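Local coordinates for saposin-like protein (Necator americanus, PDB 3S63) that probably binds lipids and interacts with membranes, as a small helical saposin-like protein of the human hookworm, at residues 8-11 and 12-16; 68-71 and 72-75. One frame throughout, in Å; residues are numbered along the deposited sequence.

Interaction 1 of 2, residues 8-11 and 12-16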
loop_
_atom_site.group_PDB
_atom_site.type_symbol
_atom_site.label_atom_id
_atom_site.label_comp_id
_atom_site.label_asym_id
_atom_site.label_seq_id
_atom_site.Cartn_x
_atom_site.Cartn_y
_atom_site.Cartn_z
ATOM N N ASP A 8 -2.468 -6.663 -7.223
ATOM C CA ASP A 8 -3.785 -6.258 -6.772
ATOM C C ASP A 8 -3.747 -5.942 -5.274
ATOM O O ASP A 8 -4.160 -4.869 -4.845
ATOM C CB ASP A 8 -4.822 -7.343 -7.083
ATOM C CG ASP A 8 -5.105 -7.484 -8.583
ATOM O OD1 ASP A 8 -4.694 -6.611 -9.373
ATOM O OD2 ASP A 8 -5.755 -8.472 -8.977
ATOM N N LEU A 9 -3.220 -6.867 -4.479
ATOM C CA LEU A 9 -3.162 -6.670 -3.039
ATOM C C LEU A 9 -2.413 -5.394 -2.633
ATOM O O LEU A 9 -2.807 -4.700 -1.702
ATOM C CB LEU A 9 -2.583 -7.906 -2.342
ATOM C CG LEU A 9 -3.448 -9.160 -2.505
ATOM C CD1 LEU A 9 -2.945 -10.262 -1.624
ATOM C CD2 LEU A 9 -4.890 -8.868 -2.156
ATOM N N CYS A 10 -1.335 -5.070 -3.323
ATOM C CA CYS A 10 -0.634 -3.850 -2.985
ATOM C C CYS A 10 -1.629 -2.701 -3.084
ATOM O O CYS A 10 -1.702 -1.851 -2.203
ATOM C CB CYS A 10 0.534 -3.618 -3.941
ATOM S SG CYS A 10 1.604 -2.238 -3.464
ATOM N N GLN A 11 -2.399 -2.706 -4.167
ATOM C CA GLN A 11 -3.307 -1.622 -4.495
ATOM C C GLN A 11 -4.478 -1.523 -3.520
ATOM O O GLN A 11 -4.780 -0.454 -3.005
ATOM C CB GLN A 11 -3.835 -1.800 -5.919
ATOM C CG GLN A 11 -2.794 -1.638 -6.984
ATOM C CD GLN A 11 -3.392 -1.652 -8.370
ATOM O OE1 GLN A 11 -3.838 -0.622 -8.870
ATOM N NE2 GLN A 11 -3.404 -2.817 -9.004
ATOM N N ILE A 12 -5.150 -2.642 -3.299
ATOM C CA ILE A 12 -6.236 -2.720 -2.346
ATOM C C ILE A 12 -5.824 -2.201 -0.968
ATOM O O ILE A 12 -6.568 -1.472 -0.320
ATOM C CB ILE A 12 -6.703 -4.176 -2.225
ATOM C CG1 ILE A 12 -7.170 -4.680 -3.595
ATOM C CG2 ILE A 12 -7.792 -4.310 -1.184
ATOM C CD1 ILE A 12 -7.502 -6.162 -3.612
ATOM N N ALA A 13 -4.636 -2.592 -0.522
ATOM C CA ALA A 13 -4.167 -2.246 0.805
ATOM C C ALA A 13 -3.909 -0.761 0.934
ATOM O O ALA A 13 -4.311 -0.144 1.910
ATOM C CB ALA A 13 -2.911 -3.037 1.153
ATOM N N LEU A 14 -3.230 -0.183 -0.044
ATOM C CA LEU A 14 -2.858 1.225 0.029
ATOM C C LEU A 14 -4.062 2.137 -0.152
ATOM O O LEU A 14 -4.103 3.253 0.365
ATOM C CB LEU A 14 -1.817 1.556 -1.038
ATOM C CG LEU A 14 -0.452 0.917 -0.858
ATOM C CD1 LEU A 14 0.550 1.681 -1.668
ATOM C CD2 LEU A 14 -0.075 0.930 0.607
ATOM N N ARG A 15 -5.036 1.661 -0.914
ATOM C CA ARG A 15 -6.206 2.453 -1.250
ATOM C C ARG A 15 -7.159 2.477 -0.076
ATOM O O ARG A 15 -7.750 3.504 0.240
ATOM C CB ARG A 15 -6.894 1.835 -2.458
ATOM C CG ARG A 15 -8.175 2.509 -2.862
ATOM C CD ARG A 15 -9.294 1.490 -2.909
ATOM N NE ARG A 15 -9.463 0.904 -4.234
ATOM C CZ ARG A 15 -9.761 -0.373 -4.449
ATOM N NH1 ARG A 15 -9.900 -1.208 -3.421
ATOM N NH2 ARG A 15 -9.909 -0.817 -5.691
ATOM N N THR A 16 -7.296 1.319 0.559
ATOM C CA THR A 16 -8.148 1.151 1.722
ATOM C C THR A 16 -7.656 2.006 2.892
ATOM O O THR A 16 -8.444 2.683 3.538
ATOM C CB THR A 16 -8.239 -0.336 2.120
ATOM O OG1 THR A 16 -8.972 -1.053 1.118
ATOM C CG2 THR A 16 -8.958 -0.502 3.429
#

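Interaction 2 of 2, residues 68-71 and 72-75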
loop_
_atom_site.group_PDB
_atom_site.type_symbol
_atom_site.label_atom_id
_atom_site.label_comp_id
_atom_site.label_asym_id
_atom_site.label_seq_id
_atom_site.Cartn_x
_atom_site.Cartn_y
_atom_site.Cartn_z
ATOM N N SER A 68 -1.397 13.373 -5.035
ATOM C CA SER A 68 -1.407 12.514 -6.209
ATOM C C SER A 68 -2.378 11.363 -5.993
ATOM O O SER A 68 -3.304 11.131 -6.768
ATOM C CB SER A 68 0.005 11.949 -6.459
ATOM O OG SER A 68 0.597 11.450 -5.258
ATOM N N PHE A 69 -2.188 10.719 -4.855
ATOM C CA PHE A 69 -2.368 9.287 -4.707
ATOM C C PHE A 69 -3.026 8.469 -5.811
ATOM O O PHE A 69 -4.233 8.531 -6.035
ATOM C CB PHE A 69 -2.907 8.904 -3.341
ATOM C CG PHE A 69 -2.374 7.606 -2.876
ATOM C CD1 PHE A 69 -3.217 6.578 -2.518
ATOM C CD2 PHE A 69 -1.003 7.390 -2.865
ATOM C CE1 PHE A 69 -2.694 5.358 -2.117
ATOM C CE2 PHE A 69 -0.479 6.177 -2.465
ATOM C CZ PHE A 69 -1.324 5.164 -2.095
ATOM N N LYS A 70 -2.178 7.697 -6.483
ATOM C CA LYS A 70 -2.605 6.610 -7.330
ATOM C C LYS A 70 -1.859 5.376 -6.832
ATOM O O LYS A 70 -0.649 5.262 -7.024
ATOM C CB LYS A 70 -2.241 6.896 -8.786
ATOM C CG LYS A 70 -2.693 8.263 -9.279
ATOM C CD LYS A 70 -1.967 8.654 -10.564
ATOM C CE LYS A 70 -1.964 10.172 -10.784
ATOM N NZ LYS A 70 -0.980 10.888 -9.901
ATOM N N PRO A 71 -2.577 4.458 -6.164
ATOM C CA PRO A 71 -2.017 3.241 -5.576
ATOM C C PRO A 71 -1.121 2.463 -6.548
ATOM O O PRO A 71 -0.023 2.059 -6.182
ATOM C CB PRO A 71 -3.265 2.421 -5.245
ATOM C CG PRO A 71 -4.300 3.415 -5.012
ATOM C CD PRO A 71 -4.035 4.516 -5.983
ATOM N N MET A 72 -1.590 2.261 -7.773
ATOM C CA MET A 72 -0.859 1.468 -8.743
ATOM C C MET A 72 0.497 2.068 -9.064
ATOM O O MET A 72 1.367 1.398 -9.600
ATOM C CB MET A 72 -1.677 1.305 -10.022
ATOM C CG MET A 72 -0.844 1.240 -11.279
ATOM S SD MET A 72 -0.952 -0.329 -12.148
ATOM C CE MET A 72 -0.699 -1.462 -10.801
ATOM N N GLU A 73 0.698 3.325 -8.721
ATOM C CA GLU A 73 1.931 3.992 -9.117
ATOM C C GLU A 73 2.994 3.745 -8.071
ATOM O O GLU A 73 4.169 3.551 -8.385
ATOM C CB GLU A 73 1.699 5.496 -9.252
ATOM C CG GLU A 73 2.549 6.181 -10.303
ATOM C CD GLU A 73 1.749 6.518 -11.556
ATOM O OE1 GLU A 73 1.321 7.693 -11.692
ATOM O OE2 GLU A 73 1.545 5.606 -12.396
ATOM N N VAL A 74 2.576 3.769 -6.811
ATOM C CA VAL A 74 3.506 3.591 -5.713
ATOM C C VAL A 74 3.876 2.108 -5.648
ATOM O O VAL A 74 4.971 1.757 -5.233
ATOM C CB VAL A 74 2.916 4.152 -4.384
ATOM C CG1 VAL A 74 1.552 3.595 -4.150
ATOM C CG2 VAL A 74 3.818 3.865 -3.190
ATOM N N CYS A 75 2.975 1.247 -6.110
ATOM C CA CYS A 75 3.220 -0.195 -6.142
ATOM C C CYS A 75 4.164 -0.602 -7.280
ATOM O O CYS A 75 4.805 -1.649 -7.232
ATOM C CB CYS A 75 1.894 -0.952 -6.256
ATOM S SG CYS A 75 0.869 -0.864 -4.761
#

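Interaction 1 of 2, residues 8-11 and 12-16
Ile12, Ala13, Leu14 and Arg15 give their backbone N-H groups in turn to the carbonyls of Asp8, Leu9, Cys10 and Gln11, an unbroken alpha-helical ladder whose straightest rung runs from Ile12 N to Asp8 O (2.9 Å, N-H...O angle 171°). This is the middle of helix 3-20, the first helix of the saposin-like fold. Along one side, Ile12 reaches back over the preceding turn. With CG1 anti to its own carbonyl carbon and beside the backbone N (chi1 -59°), the branch is carried across the Asp8 carbonyl, where Ile12 CG1 lies 3.3 Å from Asp8 O. From there Ile12 CD1 comes within 4.0 Å of Leu9 CD2, the two side chains meeting at a slant. Leu9 also touches Tyr45, while Ala13 and Thr16 touch Glu38 of helix 28-39.

A second side of the helix looks into the protein. Cys10, buried and tied to Cys75 by a disulfide, makes a loose apolar contact from SG to Leu14 CD1 at 4.4 Å. Leu14, also buried, packs against Leu35, Met53, Ile60 and Val74 and so touches all three other helices. Gln11 is buried as well; its NE2 is hydrogen-bonded to Ser86 O, which ties the last modelled residues to the helix. Ile12 O serves two donors of Thr16, one turn further on: Thr16 N at 3.0 Å and Thr16 OG1 at 2.8 Å, which approach from opposite faces of the carbonyl plane.

Interaction 2 of 2, residues 68-71 and 72-75
Val74 has CG1 set between its backbone N and carbonyl carbon (chi1 51°), which turns this methyl back to the start of the helix, and Phe69, at chi1 -146°, brings CE2 to 3.7 Å from it. The methyl meets the ring at a slant, and Pro71 N lies over the ring centre, 4.1 Å above the plane. Together they join the loop after helix 46-65 to the first turn of helix 71-77, which starts directly after its N-cap residue, Lys70. The turn is held by Glu73 N, which bonds to Lys70 O at 2.9 Å, and by Cys75 N, which bonds to Pro71 O at 3.1 Å. Val74 N adds a weak bond to that same Pro71 oxygen. On the inner side, Phe69 stacks with Phe18 and touches Met64 of helix 46-65, while Val74 touches Leu59 of that helix. On the exposed side, Lys70 and Glu73 run side by side in the same direction, and the lysine CD is 3.6 Å from Glu73 OE1. With Lys70 NZ still 4.3 Å from that oxygen, the opposite charges fall short of a salt bridge, and their attraction is probably modest.

Overall arrangement
From the N terminus, the chain first forms helix 3-20, which holds interaction 1, then passes through helices 28-39 and 46-65 before the loop and helix 71-77 of interaction 2. Each contact is local: one lies wholly within a helix, the other at a loop-to-helix junction, so the two lie in series and neither nests nor crosses. The Cys10-Cys75 disulfide closes the long connection between them, and the two centres lie about 9 Å apart. Around it, Gln11 packs on Met72, while the Leu14 carbonyl meets the Phe69 ring. A second disulfide, Cys7 to Cys81, fastens the same first helix to the chain beyond helix 71-77.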